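Local coordinates for protein Alpha/beta hydrolase (Streptomyces albidoflavus, PDB 6KSU) that probably cyclises nonribosomal peptides by heterochiral macrolactamization, using a penicillin-binding-protein-like fold, at residues 293-298 and 312-317; 172-177 and 306-311; 85-90 and 269-274. One frame throughout, in Å; residues are numbered along the deposited sequence.

Contact 1 (293-298 and 312-317)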
loop_
_atom_site.group_PDB
_atom_site.type_symbol
_atom_site.label_atom_id
_atom_site.label_comp_id
_atom_site.label_asym_id
_atom_site.label_seq_id
_atom_site.Cartn_x
_atom_site.Cartn_y
_atom_site.Cartn_z
ATOM N N ARG A 293 10.646 -8.498 -5.287
ATOM C CA ARG A 293 11.047 -8.827 -3.930
ATOM C C ARG A 293 12.353 -8.151 -3.505
ATOM O O ARG A 293 12.609 -8.026 -2.304
ATOM C CB ARG A 293 11.212 -10.346 -3.838
ATOM C CG ARG A 293 11.295 -10.900 -2.465
ATOM C CD ARG A 293 10.830 -12.341 -2.423
ATOM N NE ARG A 293 11.692 -13.343 -3.062
ATOM C CZ ARG A 293 11.261 -14.273 -3.915
ATOM N NH1 ARG A 293 9.986 -14.323 -4.285
ATOM N NH2 ARG A 293 12.111 -15.149 -4.419
ATOM N N THR A 294 13.206 -7.746 -4.444
ATOM C CA THR A 294 14.531 -7.239 -4.080
ATOM C C THR A 294 14.438 -5.771 -3.660
ATOM O O THR A 294 14.087 -4.905 -4.466
ATOM C CB THR A 294 15.521 -7.410 -5.232
ATOM O OG1 THR A 294 15.575 -8.789 -5.595
ATOM C CG2 THR A 294 16.928 -6.948 -4.819
ATOM N N CYS A 295 14.747 -5.493 -2.399
ATOM C CA CYS A 295 14.551 -4.153 -1.877
ATOM C C CYS A 295 15.628 -3.193 -2.387
ATOM O O CYS A 295 16.757 -3.586 -2.697
ATOM C CB CYS A 295 14.539 -4.170 -0.351
ATOM S SG CYS A 295 13.086 -5.064 0.315
ATOM N N VAL A 296 15.236 -1.934 -2.526
ATOM C CA VAL A 296 16.166 -0.867 -2.903
ATOM C C VAL A 296 17.126 -0.614 -1.747
ATOM O O VAL A 296 16.669 -0.363 -0.621
ATOM C CB VAL A 296 15.397 0.407 -3.247
ATOM C CG1 VAL A 296 16.380 1.571 -3.488
ATOM C CG2 VAL A 296 14.524 0.192 -4.439
ATOM N N PRO A 297 18.443 -0.663 -1.968
ATOM C CA PRO A 297 19.383 -0.330 -0.895
ATOM C C PRO A 297 19.411 1.156 -0.587
ATOM O O PRO A 297 19.135 2.005 -1.440
ATOM C CB PRO A 297 20.732 -0.795 -1.450
ATOM C CG PRO A 297 20.542 -0.769 -2.903
ATOM C CD PRO A 297 19.132 -1.224 -3.130
ATOM N N ASP A 298 19.749 1.451 0.665
ATOM C CA ASP A 298 20.006 2.813 1.118
ATOM C C ASP A 298 18.786 3.716 0.954
ATOM O O ASP A 298 18.928 4.921 0.735
ATOM C CB ASP A 298 21.223 3.415 0.392
ATOM C CG ASP A 298 22.486 3.398 1.244
ATOM O OD1 ASP A 298 22.430 2.917 2.401
ATOM O OD2 ASP A 298 23.535 3.884 0.762
ATOM N N LEU A 312 6.278 -4.519 -3.793
ATOM C CA LEU A 312 6.197 -5.226 -2.524
ATOM C C LEU A 312 7.037 -4.498 -1.481
ATOM O O LEU A 312 8.117 -3.991 -1.792
ATOM C CB LEU A 312 6.688 -6.648 -2.660
ATOM C CG LEU A 312 5.814 -7.632 -3.451
ATOM C CD1 LEU A 312 6.701 -8.725 -4.003
ATOM C CD2 LEU A 312 4.699 -8.213 -2.571
ATOM N N MET A 313 6.542 -4.453 -0.251
ATOM C CA MET A 313 7.326 -4.065 0.912
ATOM C C MET A 313 7.802 -5.311 1.663
ATOM O O MET A 313 7.265 -6.408 1.489
ATOM C CB MET A 313 6.503 -3.168 1.859
ATOM C CG MET A 313 5.526 -3.940 2.775
ATOM S SD MET A 313 4.326 -2.874 3.596
ATOM C CE MET A 313 3.252 -4.052 4.399
ATOM N N ARG A 314 8.798 -5.117 2.533
ATOM C CA ARG A 314 9.386 -6.177 3.345
ATOM C C ARG A 314 9.218 -5.867 4.831
ATOM O O ARG A 314 9.517 -4.750 5.273
ATOM C CB ARG A 314 10.875 -6.339 3.014
ATOM C CG ARG A 314 11.608 -7.318 3.903
ATOM C CD ARG A 314 13.005 -7.575 3.383
ATOM N NE ARG A 314 13.853 -6.385 3.463
ATOM C CZ ARG A 314 14.454 -5.973 4.571
ATOM N NH1 ARG A 314 14.288 -6.642 5.707
ATOM N NH2 ARG A 314 15.207 -4.881 4.547
ATOM N N HIS A 315 8.731 -6.852 5.593
ATOM C CA HIS A 315 8.719 -6.819 7.049
ATOM C C HIS A 315 9.585 -7.968 7.549
ATOM O O HIS A 315 9.355 -9.125 7.175
ATOM C CB HIS A 315 7.290 -6.942 7.598
ATOM C CG HIS A 315 6.458 -5.711 7.410
ATOM N ND1 HIS A 315 5.148 -5.622 7.836
ATOM C CD2 HIS A 315 6.742 -4.522 6.826
ATOM C CE1 HIS A 315 4.665 -4.431 7.523
ATOM N NE2 HIS A 315 5.614 -3.743 6.917
ATOM N N GLY A 316 10.579 -7.659 8.392
ATOM C CA GLY A 316 11.528 -8.677 8.826
ATOM C C GLY A 316 12.722 -8.785 7.897
ATOM O O GLY A 316 12.828 -8.091 6.879
ATOM N N THR A 317 13.648 -9.694 8.234
ATOM C CA THR A 317 14.904 -9.531 7.498
ATOM C C THR A 317 15.417 -10.781 6.789
ATOM O O THR A 317 15.915 -10.672 5.657
ATOM C CB THR A 317 15.985 -8.989 8.435
ATOM O OG1 THR A 317 15.714 -7.610 8.711
ATOM C CG2 THR A 317 17.348 -9.085 7.782
#

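Contact 2 (172-177 and 306-311)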
loop_
_atom_site.group_PDB
_atom_site.type_symbol
_atom_site.label_atom_id
_atom_site.label_comp_id
_atom_site.label_asym_id
_atom_site.label_seq_id
_atom_site.Cartn_x
_atom_site.Cartn_y
_atom_site.Cartn_z
ATOM N N PHE A 172 13.173 7.179 -0.091
ATOM C CA PHE A 172 11.840 6.606 -0.208
ATOM C C PHE A 172 10.782 7.641 0.176
ATOM O O PHE A 172 10.907 8.320 1.198
ATOM C CB PHE A 172 11.728 5.376 0.682
ATOM C CG PHE A 172 10.359 4.738 0.672
ATOM C CD1 PHE A 172 10.057 3.728 -0.246
ATOM C CD2 PHE A 172 9.375 5.147 1.562
ATOM C CE1 PHE A 172 8.801 3.130 -0.287
ATOM C CE2 PHE A 172 8.094 4.540 1.541
ATOM C CZ PHE A 172 7.812 3.531 0.617
ATOM N N SER A 173 9.758 7.786 -0.661
ATOM C CA SER A 173 8.559 8.508 -0.252
ATOM C C SER A 173 7.351 7.881 -0.939
ATOM O O SER A 173 7.269 7.867 -2.170
ATOM C CB SER A 173 8.658 10.004 -0.570
ATOM O OG SER A 173 7.514 10.691 -0.089
ATOM N N TYR A 174 6.406 7.381 -0.144
ATOM C CA TYR A 174 5.255 6.687 -0.707
ATOM C C TYR A 174 4.432 7.643 -1.560
ATOM O O TYR A 174 4.224 8.800 -1.191
ATOM C CB TYR A 174 4.409 6.108 0.418
ATOM C CG TYR A 174 3.346 5.127 -0.003
ATOM C CD1 TYR A 174 3.520 3.751 0.195
ATOM C CD2 TYR A 174 2.151 5.561 -0.565
ATOM C CE1 TYR A 174 2.524 2.830 -0.162
ATOM C CE2 TYR A 174 1.140 4.630 -0.925
ATOM C CZ TYR A 174 1.345 3.277 -0.722
ATOM O OH TYR A 174 0.365 2.376 -1.070
ATOM N N SER A 175 3.962 7.157 -2.708
ATOM C CA SER A 175 3.353 8.047 -3.698
ATOM C C SER A 175 2.283 7.281 -4.478
ATOM O O SER A 175 2.602 6.387 -5.260
ATOM C CB SER A 175 4.426 8.623 -4.635
ATOM O OG SER A 175 3.845 9.367 -5.691
ATOM N N ASN A 176 1.015 7.616 -4.241
ATOM C CA ASN A 176 -0.051 7.119 -5.098
ATOM C C ASN A 176 0.111 7.649 -6.512
ATOM O O ASN A 176 -0.147 6.940 -7.494
ATOM C CB ASN A 176 -1.413 7.537 -4.522
ATOM C CG ASN A 176 -1.751 6.811 -3.235
ATOM O OD1 ASN A 176 -1.673 5.592 -3.174
ATOM N ND2 ASN A 176 -2.101 7.560 -2.196
ATOM N N THR A 177 0.516 8.911 -6.624
ATOM C CA THR A 177 0.705 9.541 -7.923
ATOM C C THR A 177 1.796 8.846 -8.719
ATOM O O THR A 177 1.697 8.717 -9.947
ATOM C CB THR A 177 1.044 11.013 -7.707
ATOM O OG1 THR A 177 0.050 11.589 -6.848
ATOM C CG2 THR A 177 1.094 11.767 -9.035
ATOM N N ASP A 306 10.427 -2.365 6.573
ATOM C CA ASP A 306 11.885 -2.425 6.627
ATOM C C ASP A 306 12.544 -2.241 5.264
ATOM O O ASP A 306 13.701 -1.812 5.201
ATOM C CB ASP A 306 12.318 -3.743 7.249
ATOM C CG ASP A 306 11.815 -3.888 8.647
ATOM O OD1 ASP A 306 12.014 -2.929 9.420
ATOM O OD2 ASP A 306 11.207 -4.932 8.971
ATOM N N GLY A 307 11.840 -2.527 4.180
ATOM C CA GLY A 307 12.368 -2.268 2.854
ATOM C C GLY A 307 11.243 -2.272 1.849
ATOM O O GLY A 307 10.147 -2.777 2.120
ATOM N N TRP A 308 11.516 -1.702 0.680
ATOM C CA TRP A 308 10.556 -1.719 -0.415
ATOM C C TRP A 308 11.249 -2.187 -1.681
ATOM O O TRP A 308 12.390 -1.797 -1.963
ATOM C CB TRP A 308 9.931 -0.350 -0.663
ATOM C CG TRP A 308 8.474 -0.432 -0.988
ATOM C CD1 TRP A 308 7.911 -0.705 -2.200
ATOM C CD2 TRP A 308 7.382 -0.240 -0.071
ATOM N NE1 TRP A 308 6.533 -0.698 -2.093
ATOM C CE2 TRP A 308 6.189 -0.410 -0.798
ATOM C CE3 TRP A 308 7.306 0.082 1.290
ATOM C CZ2 TRP A 308 4.938 -0.266 -0.217
ATOM C CZ3 TRP A 308 6.064 0.214 1.870
ATOM C CH2 TRP A 308 4.894 0.033 1.120
ATOM N N GLY A 309 10.547 -3.001 -2.447
ATOM C CA GLY A 309 11.054 -3.464 -3.722
ATOM C C GLY A 309 10.248 -2.872 -4.859
ATOM O O GLY A 309 9.958 -1.678 -4.860
ATOM N N LEU A 310 9.865 -3.682 -5.835
ATOM C CA LEU A 310 9.013 -3.210 -6.923
ATOM C C LEU A 310 7.596 -3.704 -6.632
ATOM O O LEU A 310 7.227 -4.817 -6.983
ATOM C CB LEU A 310 9.532 -3.699 -8.269
ATOM C CG LEU A 310 11.046 -3.557 -8.477
ATOM C CD1 LEU A 310 11.480 -4.122 -9.841
ATOM C CD2 LEU A 310 11.484 -2.102 -8.334
ATOM N N GLY A 311 6.807 -2.870 -5.962
ATOM C CA GLY A 311 5.429 -3.195 -5.661
ATOM C C GLY A 311 5.218 -4.117 -4.483
ATOM O O GLY A 311 4.074 -4.496 -4.220
#

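Contact 3 (85-90 and 269-274)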
loop_
_atom_site.group_PDB
_atom_site.type_symbol
_atom_site.label_atom_id
_atom_site.label_comp_id
_atom_site.label_asym_id
_atom_site.label_seq_id
_atom_site.Cartn_x
_atom_site.Cartn_y
_atom_site.Cartn_z
ATOM N N THR A 85 -3.766 -2.612 -4.668
ATOM C CA THR A 85 -3.766 -2.525 -6.127
ATOM C C THR A 85 -2.354 -2.368 -6.705
ATOM O O THR A 85 -2.087 -2.791 -7.841
ATOM C CB THR A 85 -4.652 -1.340 -6.560
ATOM O OG1 THR A 85 -5.997 -1.515 -6.073
ATOM C CG2 THR A 85 -4.691 -1.211 -8.095
ATOM N N LYS A 86 -1.446 -1.735 -5.951
ATOM C CA LYS A 86 -0.106 -1.455 -6.470
ATOM C C LYS A 86 0.663 -2.737 -6.755
ATOM O O LYS A 86 1.553 -2.758 -7.616
ATOM C CB LYS A 86 0.670 -0.584 -5.467
ATOM C CG LYS A 86 0.158 0.817 -5.396
ATOM C CD LYS A 86 0.795 1.580 -4.249
ATOM C CE LYS A 86 0.400 3.034 -4.360
ATOM N NZ LYS A 86 -0.972 3.256 -3.815
ATOM N N PHE A 87 0.356 -3.807 -6.032
ATOM C CA PHE A 87 1.022 -5.074 -6.301
ATOM C C PHE A 87 0.600 -5.640 -7.658
ATOM O O PHE A 87 1.414 -6.233 -8.361
ATOM C CB PHE A 87 0.741 -6.028 -5.140
ATOM C CG PHE A 87 1.160 -7.453 -5.369
ATOM C CD1 PHE A 87 2.491 -7.816 -5.351
ATOM C CD2 PHE A 87 0.204 -8.443 -5.509
ATOM C CE1 PHE A 87 2.884 -9.145 -5.526
ATOM C CE2 PHE A 87 0.583 -9.772 -5.688
ATOM C CZ PHE A 87 1.930 -10.119 -5.700
ATOM N N LEU A 88 -0.636 -5.404 -8.077
ATOM C CA LEU A 88 -1.058 -5.923 -9.377
ATOM C C LEU A 88 -0.586 -5.018 -10.500
ATOM O O LEU A 88 -0.152 -5.504 -11.553
ATOM C CB LEU A 88 -2.573 -6.089 -9.387
ATOM C CG LEU A 88 -2.781 -7.121 -8.276
ATOM C CD1 LEU A 88 -3.609 -6.556 -7.132
ATOM C CD2 LEU A 88 -3.367 -8.388 -8.822
ATOM N N THR A 89 -0.626 -3.706 -10.265
ATOM C CA THR A 89 -0.035 -2.757 -11.197
ATOM C C THR A 89 1.449 -3.043 -11.392
ATOM O O THR A 89 1.955 -3.038 -12.525
ATOM C CB THR A 89 -0.254 -1.333 -10.687
ATOM O OG1 THR A 89 -1.613 -0.978 -10.937
ATOM C CG2 THR A 89 0.690 -0.340 -11.421
ATOM N N ALA A 90 2.167 -3.292 -10.288
ATOM C CA ALA A 90 3.571 -3.665 -10.398
ATOM C C ALA A 90 3.713 -4.948 -11.189
ATOM O O ALA A 90 4.604 -5.073 -12.040
ATOM C CB ALA A 90 4.198 -3.841 -9.023
ATOM N N ARG A 269 0.831 -16.441 -6.309
ATOM C CA ARG A 269 1.331 -17.783 -6.597
ATOM C C ARG A 269 2.656 -17.785 -7.352
ATOM O O ARG A 269 3.558 -18.528 -6.935
ATOM C CB ARG A 269 0.253 -18.594 -7.335
ATOM C CG ARG A 269 -1.011 -18.849 -6.489
ATOM C CD ARG A 269 -0.789 -19.926 -5.445
ATOM N NE ARG A 269 -0.096 -21.091 -5.992
ATOM C CZ ARG A 269 -0.708 -22.135 -6.539
ATOM N NH1 ARG A 269 -2.034 -22.162 -6.602
ATOM N NH2 ARG A 269 0.008 -23.154 -7.010
ATOM N N PRO A 270 2.858 -17.012 -8.432
ATOM C CA PRO A 270 4.177 -17.026 -9.103
ATOM C C PRO A 270 5.338 -16.558 -8.233
ATOM O O PRO A 270 6.491 -16.702 -8.659
ATOM C CB PRO A 270 3.990 -16.085 -10.310
ATOM C CG PRO A 270 2.529 -15.983 -10.495
ATOM C CD PRO A 270 1.912 -16.128 -9.139
ATOM N N HIS A 271 5.088 -15.987 -7.056
ATOM C CA HIS A 271 6.171 -15.494 -6.222
ATOM C C HIS A 271 6.757 -16.557 -5.318
ATOM O O HIS A 271 7.775 -16.307 -4.684
ATOM C CB HIS A 271 5.704 -14.312 -5.364
ATOM C CG HIS A 271 5.326 -13.117 -6.173
ATOM N ND1 HIS A 271 6.166 -12.043 -6.352
ATOM C CD2 HIS A 271 4.206 -12.841 -6.876
ATOM C CE1 HIS A 271 5.586 -11.159 -7.142
ATOM N NE2 HIS A 271 4.390 -11.617 -7.470
ATOM N N LEU A 272 6.170 -17.733 -5.255
ATOM C CA LEU A 272 6.576 -18.677 -4.232
ATOM C C LEU A 272 7.563 -19.685 -4.782
ATOM O O LEU A 272 7.686 -19.879 -5.998
ATOM C CB LEU A 272 5.361 -19.387 -3.647
ATOM C CG LEU A 272 4.157 -18.488 -3.393
ATOM C CD1 LEU A 272 2.926 -19.360 -3.037
ATOM C CD2 LEU A 272 4.469 -17.552 -2.259
ATOM N N ALA A 273 8.281 -20.310 -3.845
ATOM C CA ALA A 273 9.235 -21.365 -4.178
ATOM C C ALA A 273 8.615 -22.404 -5.098
ATOM O O ALA A 273 9.191 -22.762 -6.131
ATOM C CB ALA A 273 9.733 -22.036 -2.895
ATOM N N ASP A 274 7.426 -22.897 -4.740
ATOM C CA ASP A 274 6.756 -23.962 -5.477
ATOM C C ASP A 274 6.032 -23.464 -6.731
ATOM O O ASP A 274 5.086 -24.118 -7.188
ATOM C CB ASP A 274 5.777 -24.692 -4.548
ATOM C CG ASP A 274 4.592 -23.820 -4.136
ATOM O OD1 ASP A 274 4.598 -22.605 -4.451
ATOM O OD2 ASP A 274 3.650 -24.347 -3.499
#

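Contact 1 (293-298 and 312-317)
Arg314 lays its side chain against the sulfur of Cys295, the two backbones standing 7.6 Å apart at their CA atoms. Arg314 CB is 3.7 Å from Cys295 SG, an apolar touch at the root of the chain. CG leaves anti to the backbone N (chi1 174°) and stands farther back, and CD returns to 4.0 Å from Cys295 SG. The chain then bends at chi3, which turns NE to the same sulfur. The Arg314 NE to Cys295 SG distance is 3.5 Å with an N-H...S angle of 149°, a weak hydrogen bond in which the sulfur lies at the edge of the guanidinium, near its plane. Arg314 belongs to the short strand 313-315 of the seven-stranded antiparallel sheet in the beta-lactamase-like domain, while Cys295 sits in the loop that follows helix 286-293. At the tip, NH1 turns back to its own segment, with the Gly316 carbonyl at the edge of the guanidinium, at a separation too short to be taken literally, and makes a weak bond to Thr317 OG1. Tyr323 of strand 322-329 also touches the Arg314 side chain. Beside the helix end, Leu312 CD1 approaches to 4.2 Å from Arg293 N, a van der Waals contact of one methyl with the backbone amide.

Contact 2 (172-177 and 306-311)
The indole of Trp308 carries Phe172 on one face, CB of Met313 lies against the other face, and Tyr174 reaches the CZ2/CH2 end of the benzo ring with its edge. Phe172 sets CE1 3.3 Å above the indole plane, offset toward the rim, and its atom CZ reaches 3.6 Å from Trp308 CE3. The phenyl plane is tilted by 35° to the six-membered ring, so the pair is neither a stack nor edge-to-face. Tyr174 approaches the benzo end differently: the two rings form an offset edge-to-face pair, planes at 83°, with Tyr174 CE1 3.9 Å from both Trp308 CH2 and Trp308 CZ2. Each of the two incoming rings has CG anti to the backbone N, for Phe172 at chi1 178°, which carries it out from the loop toward the strand. His134 stacks on the Tyr174 ring and meets Trp308 edge-to-face, extending this buried aromatic cluster.

Tyr174 and Asn176 fit the Tyr-x-Asn element of serine beta-lactamase-like enzymes, and their partners agree with that reading: Tyr174 OH makes weak hydrogen bonds to Ser83 OG and Lys86 NZ, and Asn176 OD1 accepts a bond from Lys86 NZ. The ring that meets the indole by its edge therefore probably also carries a hydroxyl of the active site. Between these two residues, Ser175 occupies the N-cap position of helix 176-189. Across the contact, Trp308 follows a classic beta bulge in which Asp306 and Gly307 both face Arg314.

Contact 3 (85-90 and 269-274)
Phe87, on helix 85-98, meets His271 ring to ring, while Thr85 before it and Leu88 and Thr89 after it pack on helix 194-206. Lys86 turns the other way, its amine bonded to Ala254 O; with Ser83 it fits the Ser-x-x-Lys motif of penicillin-binding proteins and serine beta-lactamases, so Ser83, at the start of this helix, is probably the nucleophile. Phe87 then points to the 3-10 turn 269-271. With CG anti to the backbone N (chi1 170°), its ring reaches away from the helix, and its far atoms CZ and CE1 do the touching: Phe87 CZ is 3.4 Å from His271 NE2, and Phe87 CE1 is 3.5 Å from the same nitrogen. His271 comes from the opposite direction, adding His271 CD2 at 3.7 Å from Phe87 CZ. The planes are inclined at 42° and the centroids are 5.1 Å apart, an oblique pair with no hydrogen bond between the rings. The polar partner of His271 NE2 is instead Glu91 OE2, one helical turn beyond Phe87, which would fix the imidazole's rotation. Met292 of helix 286-293 touches both rings, while Leu336 and Ile338 of the sheet pack on Phe87.

Overall arrangement
Contacts 2 and 3 are buried, whereas contact 1 is only partly buried, one of its four touching residues being buried. Contacts 1 and 2 share the edge of one sheet, since strands 307-308 and 313-315 are antiparallel neighbours joined by the bond from Arg314 N to Gly307 O. Contact 3 instead sets a helix against a 3-10 turn, and borders contact 1 where Leu312 CD2 packs 3.6 Å from Phe87 CD1. Lys86 and Asn176 join contacts 2 and 3 at the probable catalytic centre. The chemistry follows position: a weak guanidinium-sulfur bond where the residues are partly exposed, mainly aromatic packing in contact 2, and an oblique phenyl-imidazole pair in the helix-sheet interior.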